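Long-range contacts in sulfotransferase (Alicyclobacillus acidocaldarius subsp. acidocaldarius, PDB 3RNL), which probably transfers sulfuryl groups, has an alpha-beta-alpha sandwich fold and binds magnesium: residues A7-F12 against D105-A110; D109-I114 against C203-V208; M115-V120 against I186-F191; G165-Q170 against A288-L293. All coordinates share one frame; numbering follows the deposited sequence. Where two conformers were deposited one is given.

Interaction 1: A7-F12 against D105-A110; sequences ARPNFF and DAYPDA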
loop_
_atom_site.group_PDB
_atom_site.type_symbol
_atom_site.label_atom_id
_atom_site.label_comp_id
_atom_site.label_asym_id
_atom_site.label_seq_id
_atom_site.Cartn_x
_atom_site.Cartn_y
_atom_site.Cartn_z
ATOM N N ALA A 7 22.478 9.809 1.458
ATOM C CA ALA A 7 21.022 9.852 1.602
ATOM C C ALA A 7 20.392 8.465 1.622
ATOM O O ALA A 7 20.717 7.614 0.799
ATOM C CB ALA A 7 20.403 10.681 0.493
ATOM N N ARG A 8 19.503 8.233 2.583
ATOM C CA ARG A 8 18.802 6.963 2.664
ATOM C C ARG A 8 17.405 7.162 3.246
ATOM O O ARG A 8 17.158 8.161 3.936
ATOM C CB ARG A 8 19.620 5.945 3.459
ATOM C CG ARG A 8 20.170 6.479 4.750
ATOM C CD ARG A 8 19.087 6.503 5.801
ATOM N NE ARG A 8 19.535 5.925 7.063
ATOM C CZ ARG A 8 18.707 5.489 8.002
ATOM N NH1 ARG A 8 17.397 5.557 7.804
ATOM N NH2 ARG A 8 19.187 4.975 9.128
ATOM N N PRO A 9 16.486 6.241 2.945
ATOM C CA PRO A 9 15.105 6.381 3.424
ATOM C C PRO A 9 14.991 6.121 4.921
ATOM O O PRO A 9 15.706 5.274 5.477
ATOM C CB PRO A 9 14.351 5.321 2.636
ATOM C CG PRO A 9 15.396 4.258 2.361
ATOM C CD PRO A 9 16.677 5.022 2.136
ATOM N N ASN A 10 14.266 6.981 5.608
ATOM C CA ASN A 10 13.806 6.688 6.961
ATOM C C ASN A 10 12.319 6.396 7.188
ATOM O O ASN A 10 11.888 6.288 8.340
ATOM C CB ASN A 10 14.382 7.671 7.961
ATOM C CG ASN A 10 14.005 9.086 7.635
ATOM O OD1 ASN A 10 13.022 9.323 6.950
ATOM N ND2 ASN A 10 14.796 10.038 8.116
ATOM N N PHE A 11 11.526 6.401 6.123
ATOM C CA PHE A 11 10.139 5.954 6.235
ATOM C C PHE A 11 9.695 5.307 4.936
ATOM O O PHE A 11 10.316 5.519 3.880
ATOM C CB PHE A 11 9.190 7.089 6.695
ATOM C CG PHE A 11 8.825 8.097 5.622
ATOM C CD1 PHE A 11 7.646 7.966 4.895
ATOM C CD2 PHE A 11 9.626 9.220 5.406
ATOM C CE1 PHE A 11 7.287 8.915 3.914
ATOM C CE2 PHE A 11 9.281 10.174 4.442
ATOM C CZ PHE A 11 8.104 10.021 3.694
ATOM N N PHE A 12 8.660 4.476 5.017
ATOM C CA PHE A 12 8.160 3.801 3.827
ATOM C C PHE A 12 6.661 3.856 3.835
ATOM O O PHE A 12 6.040 3.709 4.883
ATOM C CB PHE A 12 8.602 2.328 3.827
ATOM C CG PHE A 12 10.098 2.162 3.827
ATOM C CD1 PHE A 12 10.805 2.177 2.639
ATOM C CD2 PHE A 12 10.790 1.986 5.009
ATOM C CE1 PHE A 12 12.178 2.040 2.635
ATOM C CE2 PHE A 12 12.174 1.832 5.009
ATOM C CZ PHE A 12 12.864 1.863 3.820
ATOM N N ASP A 105 15.991 -5.045 8.911
ATOM C CA ASP A 105 17.385 -5.439 8.942
ATOM C C ASP A 105 18.273 -4.343 8.357
ATOM O O ASP A 105 19.429 -4.198 8.756
ATOM C CB ASP A 105 17.591 -6.770 8.211
ATOM C CG ASP A 105 17.134 -7.969 9.043
ATOM O OD1 ASP A 105 16.950 -7.824 10.271
ATOM O OD2 ASP A 105 16.966 -9.071 8.474
ATOM N N ALA A 106 17.748 -3.605 7.378
ATOM C CA ALA A 106 18.467 -2.452 6.819
ATOM C C ALA A 106 18.313 -1.150 7.631
ATOM O O ALA A 106 19.284 -0.419 7.843
ATOM C CB ALA A 106 18.044 -2.229 5.357
ATOM N N TYR A 107 17.082 -0.874 8.069
ATOM C CA TYR A 107 16.731 0.410 8.701
ATOM C C TYR A 107 15.829 0.185 9.908
ATOM O O TYR A 107 14.624 0.371 9.827
ATOM C CB TYR A 107 16.007 1.307 7.693
ATOM C CG TYR A 107 16.842 1.565 6.470
ATOM C CD1 TYR A 107 18.038 2.258 6.563
ATOM C CD2 TYR A 107 16.447 1.091 5.221
ATOM C CE1 TYR A 107 18.825 2.490 5.437
ATOM C CE2 TYR A 107 17.230 1.331 4.086
ATOM C CZ TYR A 107 18.408 2.017 4.203
ATOM O OH TYR A 107 19.182 2.239 3.084
ATOM N N PRO A 108 16.415 -0.228 11.033
ATOM C CA PRO A 108 15.567 -0.590 12.172
ATOM C C PRO A 108 14.807 0.597 12.786
ATOM O O PRO A 108 13.879 0.378 13.559
ATOM C CB PRO A 108 16.560 -1.172 13.186
ATOM C CG PRO A 108 17.906 -0.611 12.773
ATOM C CD PRO A 108 17.845 -0.486 11.283
ATOM N N ASP A 109 15.227 1.817 12.475
ATOM C CA ASP A 109 14.555 3.011 13.000
ATOM C C ASP A 109 13.502 3.571 12.037
ATOM O O ASP A 109 12.909 4.626 12.289
ATOM C CB ASP A 109 15.591 4.083 13.348
ATOM C CG ASP A 109 16.515 3.650 14.493
ATOM O OD1 ASP A 109 16.066 2.881 15.374
ATOM O OD2 ASP A 109 17.692 4.067 14.512
ATOM N N ALA A 110 13.276 2.884 10.925
ATOM C CA ALA A 110 12.323 3.392 9.928
ATOM C C ALA A 110 10.890 3.496 10.444
ATOM O O ALA A 110 10.448 2.687 11.249
ATOM C CB ALA A 110 12.364 2.532 8.653
HETATM O O HOH W 1 17.409 2.934 10.818
HETATM O O HOH W 2 12.684 7.185 11.266
#
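The ring of Y107 is covered on one face by the carbonyl oxygen of P9, which stands over its centre, and on the opposite face by CB of A106, set toward the rim. The guanidinium of R8 presents a face of its own to this ring: Y107 CD1 sits over the centre of the group, 3.6 Å from R8 NH1. The two planes are 44° apart, an inclined contact and not a flat stack. F12 offers its edge instead, bringing CZ to 3.9 Å from Y107 CD2 and CE2 to 3.7 Å from A110 CB. From the proline ring, P9 CG reaches Y107 CE2 at 3.9 Å, the two side chains crossing near a right angle.

With CG between the backbone N and the carbonyl carbon (chi1 47°) and bends at chi2 and chi3, R8 turns its guanidinium over the tyrosine, and NH1 donates to P9 O at 2.9 Å from above the carbonyl plane. Across the contact, one water accepts from both R8 NH2 and D109 N, and another donates to N10 O and D109 O. With an alanine in place of R8, one flank of the tyrosine ring would probably lose its cover and the first water its arginine mate.

The turn Y107-A110 leads from helix 99-106 into strand 111-116, the neighbour of strand 11-13 in the parallel sheet. N10 ties its side chain to V86 and R84 on the other flank of strand 11-13, while helix 70-75 supplies M74 against R8 and Y107, and Y73 against P9 and F12.

Interaction 2: D109-I114 against C203-V208; sequences DAKILI and CAFLGV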
loop_
_atom_site.group_PDB
_atom_site.type_symbol
_atom_site.label_atom_id
_atom_site.label_comp_id
_atom_site.label_asym_id
_atom_site.label_seq_id
_atom_site.Cartn_x
_atom_site.Cartn_y
_atom_site.Cartn_z
ATOM N N ASP A 109 15.227 1.817 12.475
ATOM C CA ASP A 109 14.555 3.011 13.000
ATOM C C ASP A 109 13.502 3.571 12.037
ATOM O O ASP A 109 12.909 4.626 12.289
ATOM C CB ASP A 109 15.591 4.083 13.348
ATOM C CG ASP A 109 16.515 3.650 14.493
ATOM O OD1 ASP A 109 16.066 2.881 15.374
ATOM O OD2 ASP A 109 17.692 4.067 14.512
ATOM N N ALA A 110 13.276 2.884 10.925
ATOM C CA ALA A 110 12.323 3.392 9.928
ATOM C C ALA A 110 10.890 3.496 10.444
ATOM O O ALA A 110 10.448 2.687 11.249
ATOM C CB ALA A 110 12.364 2.532 8.653
ATOM N N LYS A 111 10.149 4.475 9.928
ATOM C CA LYS A 111 8.724 4.589 10.237
ATOM C C LYS A 111 7.904 4.090 9.055
ATOM O O LYS A 111 8.340 4.169 7.905
ATOM C CB LYS A 111 8.354 6.032 10.554
ATOM C CG LYS A 111 9.007 6.521 11.847
ATOM C CD LYS A 111 8.789 8.028 12.051
ATOM C CE LYS A 111 9.670 8.514 13.217
ATOM N NZ LYS A 111 9.628 9.988 13.442
ATOM N N ILE A 112 6.736 3.539 9.350
ATOM C CA ILE A 112 5.940 2.852 8.346
ATOM C C ILE A 112 4.572 3.511 8.267
ATOM O O ILE A 112 3.911 3.662 9.304
ATOM C CB ILE A 112 5.714 1.394 8.766
ATOM C CG1 ILE A 112 7.045 0.688 9.075
ATOM C CG2 ILE A 112 4.877 0.643 7.704
ATOM C CD1 ILE A 112 7.952 0.517 7.854
ATOM N N LEU A 113 4.161 3.910 7.060
ATOM C CA LEU A 113 2.798 4.401 6.822
ATOM C C LEU A 113 2.001 3.374 6.050
ATOM O O LEU A 113 2.443 2.903 4.999
ATOM C CB LEU A 113 2.829 5.702 6.000
ATOM C CG LEU A 113 3.312 6.925 6.789
ATOM C CD1 LEU A 113 3.579 8.112 5.858
ATOM C CD2 LEU A 113 2.271 7.300 7.843
ATOM N N ILE A 114 0.817 3.039 6.561
ATOM C CA ILE A 114 -0.058 2.064 5.911
ATOM C C ILE A 114 -1.393 2.745 5.722
ATOM O O ILE A 114 -1.888 3.356 6.664
ATOM C CB ILE A 114 -0.295 0.857 6.845
ATOM C CG1 ILE A 114 1.024 0.130 7.119
ATOM C CG2 ILE A 114 -1.353 -0.101 6.252
ATOM C CD1 ILE A 114 0.927 -0.944 8.210
ATOM N N CYS A 203 2.757 14.297 9.269
ATOM C CA CYS A 203 3.896 15.139 9.594
ATOM C C CYS A 203 4.315 14.978 11.057
ATOM O O CYS A 203 5.503 14.863 11.366
ATOM C CB CYS A 203 3.581 16.607 9.303
ATOM S SG CYS A 203 3.342 16.936 7.519
ATOM N N ALA A 204 3.343 14.995 11.956
ATOM C CA ALA A 204 3.630 14.795 13.381
ATOM C C ALA A 204 4.309 13.432 13.611
ATOM O O ALA A 204 5.300 13.320 14.349
ATOM C CB ALA A 204 2.347 14.906 14.195
ATOM N N PHE A 205 3.763 12.401 12.983
ATOM C CA PHE A 205 4.341 11.046 13.062
ATOM C C PHE A 205 5.797 11.024 12.578
ATOM O O PHE A 205 6.674 10.415 13.223
ATOM C CB PHE A 205 3.482 10.096 12.230
ATOM C CG PHE A 205 4.029 8.692 12.120
ATOM C CD1 PHE A 205 4.196 7.904 13.253
ATOM C CD2 PHE A 205 4.329 8.150 10.878
ATOM C CE1 PHE A 205 4.679 6.585 13.141
ATOM C CE2 PHE A 205 4.798 6.824 10.755
ATOM C CZ PHE A 205 4.984 6.060 11.894
ATOM N N LEU A 206 6.057 11.707 11.463
ATOM C CA LEU A 206 7.388 11.735 10.855
ATOM C C LEU A 206 8.329 12.700 11.566
ATOM O O LEU A 206 9.512 12.751 11.255
ATOM C CB LEU A 206 7.307 12.094 9.363
ATOM C CG LEU A 206 6.560 11.051 8.515
ATOM C CD1 LEU A 206 6.380 11.498 7.064
ATOM C CD2 LEU A 206 7.260 9.673 8.584
ATOM N N GLY A 207 7.790 13.477 12.498
ATOM C CA GLY A 207 8.597 14.417 13.263
ATOM C C GLY A 207 9.042 15.625 12.453
ATOM O O GLY A 207 10.135 16.152 12.677
ATOM N N VAL A 208 8.218 16.063 11.503
ATOM C CA VAL A 208 8.494 17.315 10.807
ATOM C C VAL A 208 7.392 18.319 11.131
ATOM O O VAL A 208 6.388 17.965 11.757
ATOM C CB VAL A 208 8.602 17.118 9.276
ATOM C CG1 VAL A 208 9.790 16.204 8.929
ATOM C CG2 VAL A 208 7.283 16.555 8.691
HETATM O O HOH W 3 7.630 9.183 15.327
#
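F205 O, near the C-terminal end of helix 195-206, receives two donors: K111 NZ at 3.0 Å and a water at 2.6 Å. The ammonium approaches in the carbonyl plane, on a lone pair, with a C=O...N angle of 143°. The same water also accepts from K111 NZ, though that bond is weak. Since the lysine charge lies by the carboxyl end of a helix, where carbonyls point outward, the field there would probably favour it.

The outstretched lysine chain crosses one face of the F205 ring, CD standing above its centre and CB 3.6 Å from F205 CZ; the two side chains run antiparallel, side by side. F205 reaches the strand because its CG is anti to the backbone N (chi1 175°), and it also meets L113, whose CD2 is 3.8 Å from F205 CD2. L206 CD2 touches K111 CD at 4.1 Å. Replacing K111 by a leucine is likely to leave F205 O with the water but without its charged donor.

G207, with positive phi, closes the helix in a Schellman motif whose bonds run from V208 N to C203 O and from G207 N to A204 O. K111 and L113 of strand 111-116 meet F205 and L206 of helix 195-206, with L206 also on F11 of strand 11-13 and F205 on K184 of strand 183-187.

Interaction 3: M115-V120 against I186-F191; sequences MLRNPV and ILFEEF
Two neighbouring parallel strands, 111-116 and 183-187, end here side by side, and each passes into a helix at its C-terminal edge, the region where P-loop-type folds commonly place their binding sites. L116 N donates to I186 O at 2.9 Å, and F188 N to L116 O at 2.8 Å, so the pairing carries on into the first turn of helix 188-193.

Beyond the strands, R117 lies flat on F188: the guanidinium and ring centres are 4.4 Å apart, the planes 25° from parallel. Both side chains point the same way, each with CG anti to its own N (R117 chi1 178°), and R117 CD adds a CH-pi contact over the same face. E189, bent at chi2, turns its OE2 back to accept from N118 N at 3.1 Å through its syn lone pair. The selenium of M115, a selenomethionine in this crystal, approaches F191 obliquely, 3.8 Å from CD2, as a Met-aromatic contact.

N118 OD1 caps helix 119-132 by accepting from V120 N. Because E189 holds that asparagine's main-chain NH, the carboxylate probably helps fix the helix start, while the stack, with the bonds to K18 O and a water, probably limits rotation of the guanidinium.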
loop_
_atom_site.group_PDB
_atom_site.type_symbol
_atom_site.label_atom_id
_atom_site.label_comp_id
_atom_site.label_asym_id
_atom_site.label_seq_id
_atom_site.Cartn_x
_atom_site.Cartn_y
_atom_site.Cartn_z
HETATM N N MSE A 115 -1.978 2.663 4.522
HETATM C CA MSE A 115 -3.336 3.195 4.337
HETATM C C MSE A 115 -4.250 2.050 3.925
HETATM O O MSE A 115 -3.915 1.278 3.027
HETATM C CB MSE A 115 -3.390 4.319 3.294
HETATM C CG MSE A 115 -4.808 4.886 3.122
HETATM SE SE MSE A 115 -4.834 6.738 2.507
HETATM C CE MSE A 115 -3.127 6.782 1.620
ATOM N N LEU A 116 -5.391 1.927 4.599
ATOM C CA LEU A 116 -6.309 0.822 4.342
ATOM C C LEU A 116 -7.661 1.345 3.930
ATOM O O LEU A 116 -8.124 2.363 4.420
ATOM C CB LEU A 116 -6.480 -0.042 5.601
ATOM C CG LEU A 116 -5.194 -0.580 6.232
ATOM C CD1 LEU A 116 -5.512 -1.323 7.542
ATOM C CD2 LEU A 116 -4.459 -1.514 5.267
ATOM N N ARG A 117 -8.311 0.596 3.057
ATOM C CA ARG A 117 -9.623 0.961 2.577
ATOM C C ARG A 117 -10.526 -0.256 2.736
ATOM O O ARG A 117 -10.036 -1.378 2.710
ATOM C CB ARG A 117 -9.479 1.284 1.102
ATOM C CG ARG A 117 -10.731 1.644 0.427
ATOM C CD ARG A 117 -10.409 1.950 -0.987
ATOM N NE ARG A 117 -11.550 2.530 -1.666
ATOM C CZ ARG A 117 -11.516 2.902 -2.934
ATOM N NH1 ARG A 117 -10.397 2.751 -3.640
ATOM N NH2 ARG A 117 -12.590 3.430 -3.480
ATOM N N ASN A 118 -11.839 -0.055 2.831
ATOM C CA ASN A 118 -12.747 -1.200 2.932
ATOM C C ASN A 118 -12.339 -2.169 1.819
ATOM O O ASN A 118 -12.303 -1.798 0.643
ATOM C CB ASN A 118 -14.174 -0.701 2.691
ATOM C CG ASN A 118 -15.216 -1.811 2.651
ATOM O OD1 ASN A 118 -14.902 -2.992 2.506
ATOM N ND2 ASN A 118 -16.487 -1.416 2.782
ATOM N N PRO A 119 -12.008 -3.420 2.184
ATOM C CA PRO A 119 -11.417 -4.323 1.184
ATOM C C PRO A 119 -12.393 -4.712 0.072
ATOM O O PRO A 119 -11.953 -5.175 -0.979
ATOM C CB PRO A 119 -11.032 -5.566 2.005
ATOM C CG PRO A 119 -11.869 -5.477 3.270
ATOM C CD PRO A 119 -11.963 -3.989 3.542
ATOM N N VAL A 120 -13.688 -4.544 0.305
ATOM C CA VAL A 120 -14.662 -4.764 -0.760
ATOM C C VAL A 120 -14.476 -3.697 -1.859
ATOM O O VAL A 120 -14.410 -4.011 -3.052
ATOM C CB VAL A 120 -16.097 -4.712 -0.227
ATOM C CG1 VAL A 120 -17.092 -4.923 -1.377
ATOM C CG2 VAL A 120 -16.297 -5.779 0.847
ATOM N N ILE A 186 -3.601 4.526 8.517
ATOM C CA ILE A 186 -4.580 5.551 8.151
ATOM C C ILE A 186 -5.713 4.891 7.397
ATOM O O ILE A 186 -5.481 3.963 6.631
ATOM C CB ILE A 186 -3.962 6.566 7.184
ATOM C CG1 ILE A 186 -2.743 7.236 7.805
ATOM C CG2 ILE A 186 -4.978 7.627 6.777
ATOM C CD1 ILE A 186 -1.889 7.909 6.752
ATOM N N LEU A 187 -6.940 5.350 7.629
ATOM C CA LEU A 187 -8.080 4.846 6.855
ATOM C C LEU A 187 -8.376 5.746 5.659
ATOM O O LEU A 187 -8.407 6.972 5.768
ATOM C CB LEU A 187 -9.328 4.731 7.731
ATOM C CG LEU A 187 -9.152 3.876 8.982
ATOM C CD1 LEU A 187 -10.476 3.770 9.737
ATOM C CD2 LEU A 187 -8.606 2.479 8.615
ATOM N N PHE A 188 -8.600 5.126 4.511
ATOM C CA PHE A 188 -8.862 5.864 3.282
ATOM C C PHE A 188 -10.033 6.836 3.443
ATOM O O PHE A 188 -10.013 7.971 2.946
ATOM C CB PHE A 188 -9.154 4.866 2.161
ATOM C CG PHE A 188 -9.654 5.502 0.907
ATOM C CD1 PHE A 188 -8.769 6.087 0.017
ATOM C CD2 PHE A 188 -11.004 5.533 0.627
ATOM C CE1 PHE A 188 -9.231 6.684 -1.144
ATOM C CE2 PHE A 188 -11.475 6.126 -0.533
ATOM C CZ PHE A 188 -10.587 6.702 -1.417
ATOM N N GLU A 189 -11.056 6.389 4.148
ATOM C CA GLU A 189 -12.263 7.184 4.317
ATOM C C GLU A 189 -11.995 8.508 5.091
ATOM O O GLU A 189 -12.561 9.567 4.769
ATOM C CB GLU A 189 -13.342 6.294 4.957
ATOM C CG GLU A 189 -13.727 5.019 4.106
ATOM C CD GLU A 189 -12.742 3.791 4.161
ATOM O OE1 GLU A 189 -11.843 3.713 5.050
ATOM O OE2 GLU A 189 -12.901 2.871 3.295
ATOM N N GLU A 190 -11.126 8.447 6.093
ATOM C CA GLU A 190 -10.725 9.656 6.815
ATOM C C GLU A 190 -9.880 10.567 5.933
ATOM O O GLU A 190 -10.031 11.791 5.949
ATOM C CB GLU A 190 -9.954 9.303 8.083
ATOM C CG GLU A 190 -10.825 9.217 9.312
ATOM C CD GLU A 190 -10.866 7.829 9.898
ATOM O OE1 GLU A 190 -11.977 7.267 10.024
ATOM O OE2 GLU A 190 -9.785 7.305 10.237
ATOM N N PHE A 191 -8.980 9.964 5.165
ATOM C CA PHE A 191 -8.132 10.726 4.258
ATOM C C PHE A 191 -8.979 11.441 3.208
ATOM O O PHE A 191 -8.696 12.581 2.835
ATOM C CB PHE A 191 -7.098 9.791 3.612
ATOM C CG PHE A 191 -6.197 10.462 2.603
ATOM C CD1 PHE A 191 -5.282 11.424 2.996
ATOM C CD2 PHE A 191 -6.244 10.094 1.263
ATOM C CE1 PHE A 191 -4.435 12.027 2.073
ATOM C CE2 PHE A 191 -5.410 10.686 0.337
ATOM C CZ PHE A 191 -4.495 11.657 0.742
HETATM O O HOH W 4 -13.828 3.197 0.027
#

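Interaction 4: G165-Q170 against A288-L293; sequences GLYAAQ and ARLEAL
Two helices meet at a small residue: the first turn of helix 167-178 rests on helix 273-294, the backbones closing to 4.6 Å between A168 CA and L290 CA. An alanine at the point of approach permits this closeness. A168 CB lies 4.0 Å from R289 CB and 4.2 Å from L290 CB, so the methyl rests close to the backbone of helix 273-294, against the CB atoms of R289 and L290.

L290 reaches along the flank of the alanine. With its CG anti to the backbone N (chi1 179°), it brings CD1 to 4.1 Å from A168 CA and places CD2 at the edge of the Y167 ring, 4.0 Å from Y167 CD2. The two side chains cross at a slant. One face of that ring is covered by G165 O, which stands over its centre 3.6 Å above the plane. In one of its two conformers, L293 brings CD1 to 4.1 Å from A168 CB. Between these segments the joint is apolar, but polar bonds border it: D286 of helix 273-294 accepts from A168 N, linking the two helices, and also pairs with R289 of its own helix in the conformer given.

Y167 carries the contact inward, its hydroxyl hydrogen-bonded to R117 O and its ring against P119 and R122 of helix 119-132. L116 of strand 111-116 lies against both Y167 and L290, so the helix pair is seated on the sheet.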
loop_
_atom_site.group_PDB
_atom_site.type_symbol
_atom_site.label_atom_id
_atom_site.label_comp_id
_atom_site.label_asym_id
_atom_site.label_seq_id
_atom_site.Cartn_x
_atom_site.Cartn_y
_atom_site.Cartn_z
ATOM N N GLY A 165 -6.591 -7.884 0.123
ATOM C CA GLY A 165 -7.476 -7.232 1.075
ATOM C C GLY A 165 -7.544 -7.908 2.440
ATOM O O GLY A 165 -8.218 -7.380 3.341
ATOM N N LEU A 166 -6.857 -9.035 2.648
ATOM C CA LEU A 166 -6.958 -9.563 4.002
ATOM C C LEU A 166 -5.789 -8.944 4.753
ATOM O O LEU A 166 -4.739 -9.563 4.976
ATOM C CB LEU A 166 -6.784 -11.086 3.933
ATOM C CG LEU A 166 -7.932 -11.855 3.256
ATOM C CD1 LEU A 166 -7.534 -13.286 2.863
ATOM C CD2 LEU A 166 -9.123 -11.879 4.201
ATOM N N TYR A 167 -6.098 -7.834 5.408
ATOM C CA TYR A 167 -5.050 -6.956 5.912
ATOM C C TYR A 167 -4.476 -7.426 7.230
ATOM O O TYR A 167 -3.351 -7.068 7.569
ATOM C CB TYR A 167 -5.580 -5.546 6.152
ATOM C CG TYR A 167 -6.173 -4.823 4.959
ATOM C CD1 TYR A 167 -5.509 -4.755 3.734
ATOM C CD2 TYR A 167 -7.389 -4.170 5.085
ATOM C CE1 TYR A 167 -6.073 -4.044 2.649
ATOM C CE2 TYR A 167 -7.962 -3.482 4.022
ATOM C CZ TYR A 167 -7.293 -3.419 2.810
ATOM O OH TYR A 167 -7.874 -2.711 1.777
ATOM N N ALA A 168 -5.271 -8.156 8.007
ATOM C CA ALA A 168 -4.927 -8.329 9.417
ATOM C C ALA A 168 -3.532 -8.926 9.581
ATOM O O ALA A 168 -2.697 -8.396 10.322
ATOM C CB ALA A 168 -5.960 -9.192 10.138
ATOM N N ALA A 169 -3.271 -10.033 8.904
ATOM C CA ALA A 169 -1.959 -10.672 9.075
ATOM C C ALA A 169 -0.825 -9.813 8.515
ATOM O O ALA A 169 0.307 -9.864 9.011
ATOM C CB ALA A 169 -1.940 -12.062 8.422
ATOM N N GLN A 170 -1.118 -9.055 7.462
ATOM C CA GLN A 170 -0.107 -8.208 6.830
ATOM C C GLN A 170 0.284 -7.081 7.768
ATOM O O GLN A 170 1.463 -6.775 7.936
ATOM C CB GLN A 170 -0.659 -7.604 5.530
ATOM C CG GLN A 170 -1.133 -8.681 4.539
ATOM C CD GLN A 170 -1.800 -8.069 3.306
ATOM O OE1 GLN A 170 -1.318 -7.086 2.767
ATOM N NE2 GLN A 170 -2.898 -8.669 2.853
ATOM N N ALA A 288 -12.572 -8.076 11.769
ATOM C CA ALA A 288 -12.708 -8.109 13.222
ATOM C C ALA A 288 -11.351 -8.285 13.897
ATOM O O ALA A 288 -11.075 -7.672 14.951
ATOM C CB ALA A 288 -13.695 -9.202 13.670
ATOM N N ARG A 289 -10.504 -9.122 13.304
ATOM C CA ARG A 289 -9.140 -9.307 13.811
ATOM C C ARG A 289 -8.323 -8.024 13.685
ATOM O O ARG A 289 -7.542 -7.670 14.572
ATOM C CB ARG A 289 -8.426 -10.440 13.064
ATOM C CG ARG A 289 -8.994 -11.834 13.359
ATOM C CD ARG A 289 -8.087 -12.948 12.809
ATOM N NE ARG A 289 -8.038 -12.979 11.348
ATOM C CZ ARG A 289 -8.864 -13.689 10.584
ATOM N NH1 ARG A 289 -9.812 -14.434 11.139
ATOM N NH2 ARG A 289 -8.743 -13.662 9.267
ATOM N N LEU A 290 -8.504 -7.336 12.564
ATOM C CA LEU A 290 -7.793 -6.093 12.307
ATOM C C LEU A 290 -8.173 -5.014 13.328
ATOM O O LEU A 290 -7.298 -4.272 13.791
ATOM C CB LEU A 290 -8.076 -5.617 10.869
ATOM C CG LEU A 290 -7.444 -4.299 10.411
ATOM C CD1 LEU A 290 -5.934 -4.455 10.360
ATOM C CD2 LEU A 290 -7.999 -3.900 9.020
ATOM N N GLU A 291 -9.463 -4.911 13.666
ATOM C CA GLU A 291 -9.916 -3.920 14.652
ATOM C C GLU A 291 -9.117 -4.035 15.945
ATOM O O GLU A 291 -8.646 -3.036 16.512
ATOM C CB GLU A 291 -11.404 -4.106 14.977
ATOM C CG GLU A 291 -12.336 -3.700 13.856
ATOM C CD GLU A 291 -13.804 -3.856 14.228
ATOM O OE1 GLU A 291 -14.139 -4.777 15.009
ATOM O OE2 GLU A 291 -14.621 -3.048 13.738
ATOM N N ALA A 292 -8.970 -5.267 16.414
ATOM C CA ALA A 292 -8.237 -5.515 17.657
ATOM C C ALA A 292 -6.748 -5.191 17.514
ATOM O O ALA A 292 -6.100 -4.749 18.472
ATOM C CB ALA A 292 -8.418 -6.958 18.100
ATOM N N LEU A 293 -6.199 -5.420 16.325
ATOM C CA LEU A 293 -4.780 -5.142 16.080
ATOM C C LEU A 293 -4.478 -3.648 16.097
ATOM O O LEU A 293 -3.517 -3.212 16.725
ATOM C CB LEU A 293 -4.318 -5.724 14.734
ATOM C CG LEU A 293 -3.985 -7.215 14.680
ATOM C CD1 LEU A 293 -3.763 -7.669 13.246
ATOM C CD2 LEU A 293 -2.753 -7.522 15.539
#

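How the interactions relate
From the N terminus, interaction 1 closes the first loop, joining the entry to strand 11-13 with the turn before strand 111-116. Interaction 2 begins on that same turn, sharing D109 and A110, and closes a loop out to the end of helix 195-206. Interaction 3 is nested inside it, at the other end of strand 111-116, and the two meet where I114 O bonds I186 N. Interaction 4 crosses both, since its first segment falls within their loops and its second near the C terminus. It meets interaction 3 through Y167 and L290, bringing helix 273-294 onto the sheet whose strands carry interactions 1 to 3.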